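Local coordinates for protein pectinesterase (Sitophilus oryzae, PDB 4PMH) that hydrolyses the methyl esters of pectin, releasing methanol and leaving free galacturonate units, and probably serves the digestion of plant cell walls, at residues V179-N184 with D200-G205; L196-T201 with E222-F227. All blocks are in the same frame, centred on the assembly; numbering follows the deposited sequence.

Interaction 1: residues V179-N184 with D200-G205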
# COMPACT_ATOMS: atom_id res chain seq x y z
N VAL A 179 -4.17 9.06 2.33
CA VAL A 179 -3.65 7.74 2.64
C VAL A 179 -4.51 7.07 3.70
O VAL A 179 -4.85 7.67 4.71
CB VAL A 179 -2.17 7.79 3.11
CG1 VAL A 179 -1.68 6.39 3.51
CG2 VAL A 179 -1.29 8.37 2.02
N ALA A 180 -4.84 5.81 3.47
CA ALA A 180 -5.55 5.01 4.44
C ALA A 180 -4.56 4.31 5.34
O ALA A 180 -4.54 4.55 6.54
CB ALA A 180 -6.49 4.00 3.77
N LEU A 181 -3.74 3.44 4.75
CA LEU A 181 -2.67 2.76 5.48
C LEU A 181 -1.30 3.17 4.93
O LEU A 181 -1.09 3.25 3.70
CB LEU A 181 -2.85 1.24 5.37
CG LEU A 181 -1.80 0.33 5.98
CD1 LEU A 181 -1.78 0.53 7.49
CD2 LEU A 181 -2.01 -1.16 5.68
N GLN A 182 -0.38 3.43 5.86
CA GLN A 182 1.03 3.66 5.53
C GLN A 182 1.92 2.76 6.36
O GLN A 182 1.84 2.80 7.59
CB GLN A 182 1.46 5.10 5.79
CG GLN A 182 2.94 5.30 5.51
CD GLN A 182 3.48 6.68 5.85
OE1 GLN A 182 4.70 6.88 5.89
NE2 GLN A 182 2.58 7.63 6.06
N THR A 183 2.79 1.99 5.70
CA THR A 183 3.77 1.14 6.41
C THR A 183 5.19 1.69 6.16
O THR A 183 5.56 2.00 5.02
CB THR A 183 3.67 -0.36 6.01
OG1 THR A 183 4.24 -0.57 4.72
CG2 THR A 183 2.24 -0.88 6.01
N ASN A 184 5.96 1.81 7.25
CA ASN A 184 7.31 2.38 7.23
C ASN A 184 8.38 1.41 7.73
O ASN A 184 9.57 1.76 7.75
CB ASN A 184 7.31 3.62 8.11
CG ASN A 184 8.60 4.41 8.06
OD1 ASN A 184 9.32 4.47 9.05
ND2 ASN A 184 8.86 5.07 6.94
N ASP A 200 -3.85 7.38 -3.61
CA ASP A 200 -2.84 7.10 -2.58
C ASP A 200 -3.38 6.31 -1.38
O ASP A 200 -2.89 6.43 -0.26
CB ASP A 200 -2.14 8.38 -2.09
CG ASP A 200 -1.34 9.08 -3.20
OD1 ASP A 200 -1.19 8.54 -4.30
OD2 ASP A 200 -0.85 10.17 -2.94
N THR A 201 -4.38 5.48 -1.64
CA THR A 201 -4.94 4.63 -0.58
C THR A 201 -3.90 3.93 0.29
O THR A 201 -3.94 4.06 1.52
CB THR A 201 -5.91 3.60 -1.18
OG1 THR A 201 -6.89 4.28 -1.97
CG2 THR A 201 -6.56 2.75 -0.09
N LEU A 202 -3.00 3.17 -0.31
CA LEU A 202 -2.06 2.36 0.46
C LEU A 202 -0.64 2.80 0.14
O LEU A 202 -0.18 2.69 -0.99
CB LEU A 202 -2.22 0.86 0.16
CG LEU A 202 -1.08 -0.05 0.63
CD1 LEU A 202 -0.82 0.13 2.11
CD2 LEU A 202 -1.38 -1.52 0.33
N TYR A 203 0.04 3.34 1.15
CA TYR A 203 1.44 3.73 1.07
C TYR A 203 2.24 2.54 1.57
O TYR A 203 2.54 2.43 2.75
CB TYR A 203 1.70 4.97 1.93
CG TYR A 203 2.99 5.74 1.68
CD1 TYR A 203 3.99 5.26 0.84
CD2 TYR A 203 3.22 6.97 2.32
CE1 TYR A 203 5.15 5.99 0.63
CE2 TYR A 203 4.39 7.70 2.11
CZ TYR A 203 5.35 7.20 1.27
OH TYR A 203 6.51 7.89 1.05
N ALA A 204 2.59 1.64 0.65
CA ALA A 204 3.21 0.36 1.03
C ALA A 204 4.74 0.47 0.99
O ALA A 204 5.38 0.26 -0.06
CB ALA A 204 2.73 -0.74 0.10
N GLY A 205 5.33 0.78 2.14
CA GLY A 205 6.79 0.91 2.24
C GLY A 205 7.19 2.35 2.00
O GLY A 205 7.45 2.77 0.88
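T201 O is gripped by two backbone amides of the neighbouring coil. A180 N donates to T201 O at 2.8 Å, and L181 N adds a longer bond that lies closer to the line of the C=O. The two segments are successive rungs of a right-handed parallel beta-helix, the fold of pectin methylesterases. Strands 181-183 and 202-204 run 7° from parallel. Y203 N bonds to L181 O at 2.8 Å, and T183 N to Y203 O at 3.0 Å. L181 and L202 run abreast, with L202 CD1 4.0 Å from L181 CD2. Both leucines pack on Y216 of strand 213-217. On the other side of the sheet, Q182 runs alongside Y203. With CG anti to the backbone N (chi1 177°) and the chain extended, the flank of Q182 follows the ring. Q182 CD sits 3.6 Å from Y203 CD2, and amide and ring planes are 31° apart. The amide is fixed at both atoms: OE1 bonds to S206 OG and NE2 to T150 OG1. With an alanine here the amide is gone, and S206 and T150 would probably be left without this partner and one side of the Y203 ring less supported. V179 CG1 meets Y203 CB. D200, the probable proton donor, opens 200-205, and V179 CG2 lies 3.4 Å from D200 O. G205 N makes a weak bond to T183 OG1, 3.1 Å away.

Interaction 2: residues L196-T201 with E222-F227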
# COMPACT_ATOMS: atom_id res chain seq x y z
N LEU A 196 -9.45 1.31 1.94
CA LEU A 196 -10.38 2.04 1.09
C LEU A 196 -9.98 3.50 0.91
O LEU A 196 -9.72 4.21 1.86
CB LEU A 196 -11.80 2.00 1.68
CG LEU A 196 -12.34 0.70 2.30
CD1 LEU A 196 -13.69 0.94 2.97
CD2 LEU A 196 -12.44 -0.42 1.28
N GLY A 197 -9.97 3.94 -0.32
CA GLY A 197 -9.62 5.30 -0.60
C GLY A 197 -9.82 5.58 -2.05
O GLY A 197 -10.58 4.88 -2.73
N HIS A 198 -9.14 6.61 -2.53
CA HIS A 198 -9.20 6.95 -3.93
C HIS A 198 -7.79 7.11 -4.46
O HIS A 198 -7.26 6.16 -5.05
CB HIS A 198 -10.08 8.16 -4.14
CG HIS A 198 -11.53 7.81 -4.09
ND1 HIS A 198 -12.25 7.84 -2.92
CD2 HIS A 198 -12.37 7.35 -5.04
CE1 HIS A 198 -13.48 7.42 -3.16
NE2 HIS A 198 -13.58 7.12 -4.44
N GLN A 199 -7.18 8.27 -4.23
CA GLN A 199 -5.79 8.49 -4.63
C GLN A 199 -4.88 8.23 -3.44
O GLN A 199 -5.08 8.80 -2.38
CB GLN A 199 -5.63 9.93 -5.11
CG GLN A 199 -4.29 10.25 -5.73
CD GLN A 199 -4.27 11.59 -6.48
OE1 GLN A 199 -5.31 12.23 -6.69
NE2 GLN A 199 -3.09 12.02 -6.87
N ASP A 200 -3.85 7.38 -3.61
CA ASP A 200 -2.84 7.10 -2.58
C ASP A 200 -3.38 6.31 -1.38
O ASP A 200 -2.89 6.43 -0.26
CB ASP A 200 -2.14 8.38 -2.09
CG ASP A 200 -1.34 9.08 -3.20
OD1 ASP A 200 -1.19 8.54 -4.30
OD2 ASP A 200 -0.85 10.17 -2.94
N THR A 201 -4.38 5.48 -1.64
CA THR A 201 -4.94 4.63 -0.58
C THR A 201 -3.90 3.93 0.29
O THR A 201 -3.94 4.06 1.52
CB THR A 201 -5.91 3.60 -1.18
OG1 THR A 201 -6.89 4.28 -1.97
CG2 THR A 201 -6.56 2.75 -0.09
N GLU A 222 -8.99 -0.70 -2.55
CA GLU A 222 -9.61 0.08 -3.61
C GLU A 222 -9.11 1.50 -3.68
O GLU A 222 -8.65 2.07 -2.70
CB GLU A 222 -11.16 0.08 -3.50
CG GLU A 222 -11.77 0.62 -2.23
CD GLU A 222 -13.31 0.63 -2.22
OE1 GLU A 222 -13.86 1.64 -1.71
OE2 GLU A 222 -13.98 -0.33 -2.68
N GLY A 223 -9.24 2.06 -4.87
CA GLY A 223 -8.82 3.41 -5.16
C GLY A 223 -9.00 3.69 -6.64
O GLY A 223 -9.66 2.93 -7.34
N ASP A 224 -8.40 4.76 -7.10
CA ASP A 224 -8.43 5.08 -8.51
C ASP A 224 -7.09 5.51 -9.07
O ASP A 224 -6.80 5.15 -10.19
CB ASP A 224 -9.53 6.10 -8.84
CG ASP A 224 -9.49 7.35 -7.96
OD1 ASP A 224 -8.42 7.74 -7.41
OD2 ASP A 224 -10.57 7.97 -7.83
N ILE A 225 -6.27 6.24 -8.30
CA ILE A 225 -4.98 6.74 -8.78
C ILE A 225 -3.84 6.46 -7.79
O ILE A 225 -3.88 6.89 -6.62
CB ILE A 225 -5.04 8.26 -9.05
CG1 ILE A 225 -5.97 8.56 -10.24
CG2 ILE A 225 -3.65 8.85 -9.28
CD1 ILE A 225 -5.29 8.54 -11.59
N ASP A 226 -2.81 5.76 -8.28
CA ASP A 226 -1.64 5.41 -7.46
C ASP A 226 -2.07 4.85 -6.11
O ASP A 226 -1.51 5.20 -5.08
CB ASP A 226 -0.71 6.63 -7.24
CG ASP A 226 -0.26 7.29 -8.53
OD1 ASP A 226 -0.37 6.71 -9.64
OD2 ASP A 226 0.23 8.45 -8.44
N PHE A 227 -3.09 4.00 -6.10
CA PHE A 227 -3.65 3.57 -4.81
C PHE A 227 -2.89 2.47 -4.10
O PHE A 227 -3.23 2.08 -2.95
CB PHE A 227 -5.18 3.35 -4.87
CG PHE A 227 -5.65 2.16 -5.67
CD1 PHE A 227 -6.04 2.31 -7.01
CD2 PHE A 227 -5.83 0.92 -5.06
CE1 PHE A 227 -6.55 1.22 -7.71
CE2 PHE A 227 -6.33 -0.14 -5.76
CZ PHE A 227 -6.72 0.01 -7.08
O HOH W 1 -13.06 4.26 -1.67
O HOH W 2 -0.19 9.95 -6.22
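H198 O accepts a bond from D224 N at 2.7 Å, although this donor stands above the carbonyl plane rather than on a lone pair. I225 N adds a weak bond to the same oxygen. The side chain of D224 then rises beside H198. Its CB carries CG into the position between backbone N and carbonyl carbon (chi1 51°), which brings the carboxylate against H198. D224 OD1 lies 3.1 Å from H198 O, an acceptor beside an acceptor, and is held by a salt bridge to R247. D224 OD2 reaches the edge of the H198 ring, in its plane, 3.4 Å from H198 CD2. Ring and carboxylate planes are 52° apart. H198 NE2 bonds to D246. Further along, D200 N bonds to I225 O at 3.0 Å, nearly straight on to the carbonyl. Q199 lies alongside I225, with Q199 CG 3.9 Å from I225 CG2. T201 OG1 donates to E222 O at 2.9 Å, in the carbonyl plane and on a lone pair. G223 passes close by; a CB there would clash with H198 O and T201 OG1. At the strand end, L196 CD2 packs on E222 CG. A water joins E222 OE1 to G197 O, and E222 OE2 is hydrogen-bonded to Y220 OH. The carboxylates of D200 and D226 run abreast, their planes 13° apart. A second water donates to D200 OD1 and D226 OD2, and R290 forms a salt bridge with D226. Paired aspartates on adjacent turns of a parallel beta-helix, with a glutamine next to one and an arginine at the other, are characteristic of the pectin methylesterase active site.

How the interactions relate
Interactions 1 and 2 share D200 and T201, and their centres lie 10 Å apart. Together they link three successive coils of the beta-helix. Interaction 1 sets the backbone after D200 against the preceding coil, while interaction 2 sets the turn before it against the following one. L202 N of interaction 1 probably bonds to F227 O of interaction 2, at 2.9 Å. A180 CB also packs on L196 O, 3.8 Å away. The probable active site lies at this junction. D200 OD1 is 4.4 Å from D226 OD2, the likely proton donor and nucleophile. By similarity Q177, whose side chain is about 3 Å from that of D200, binds substrate.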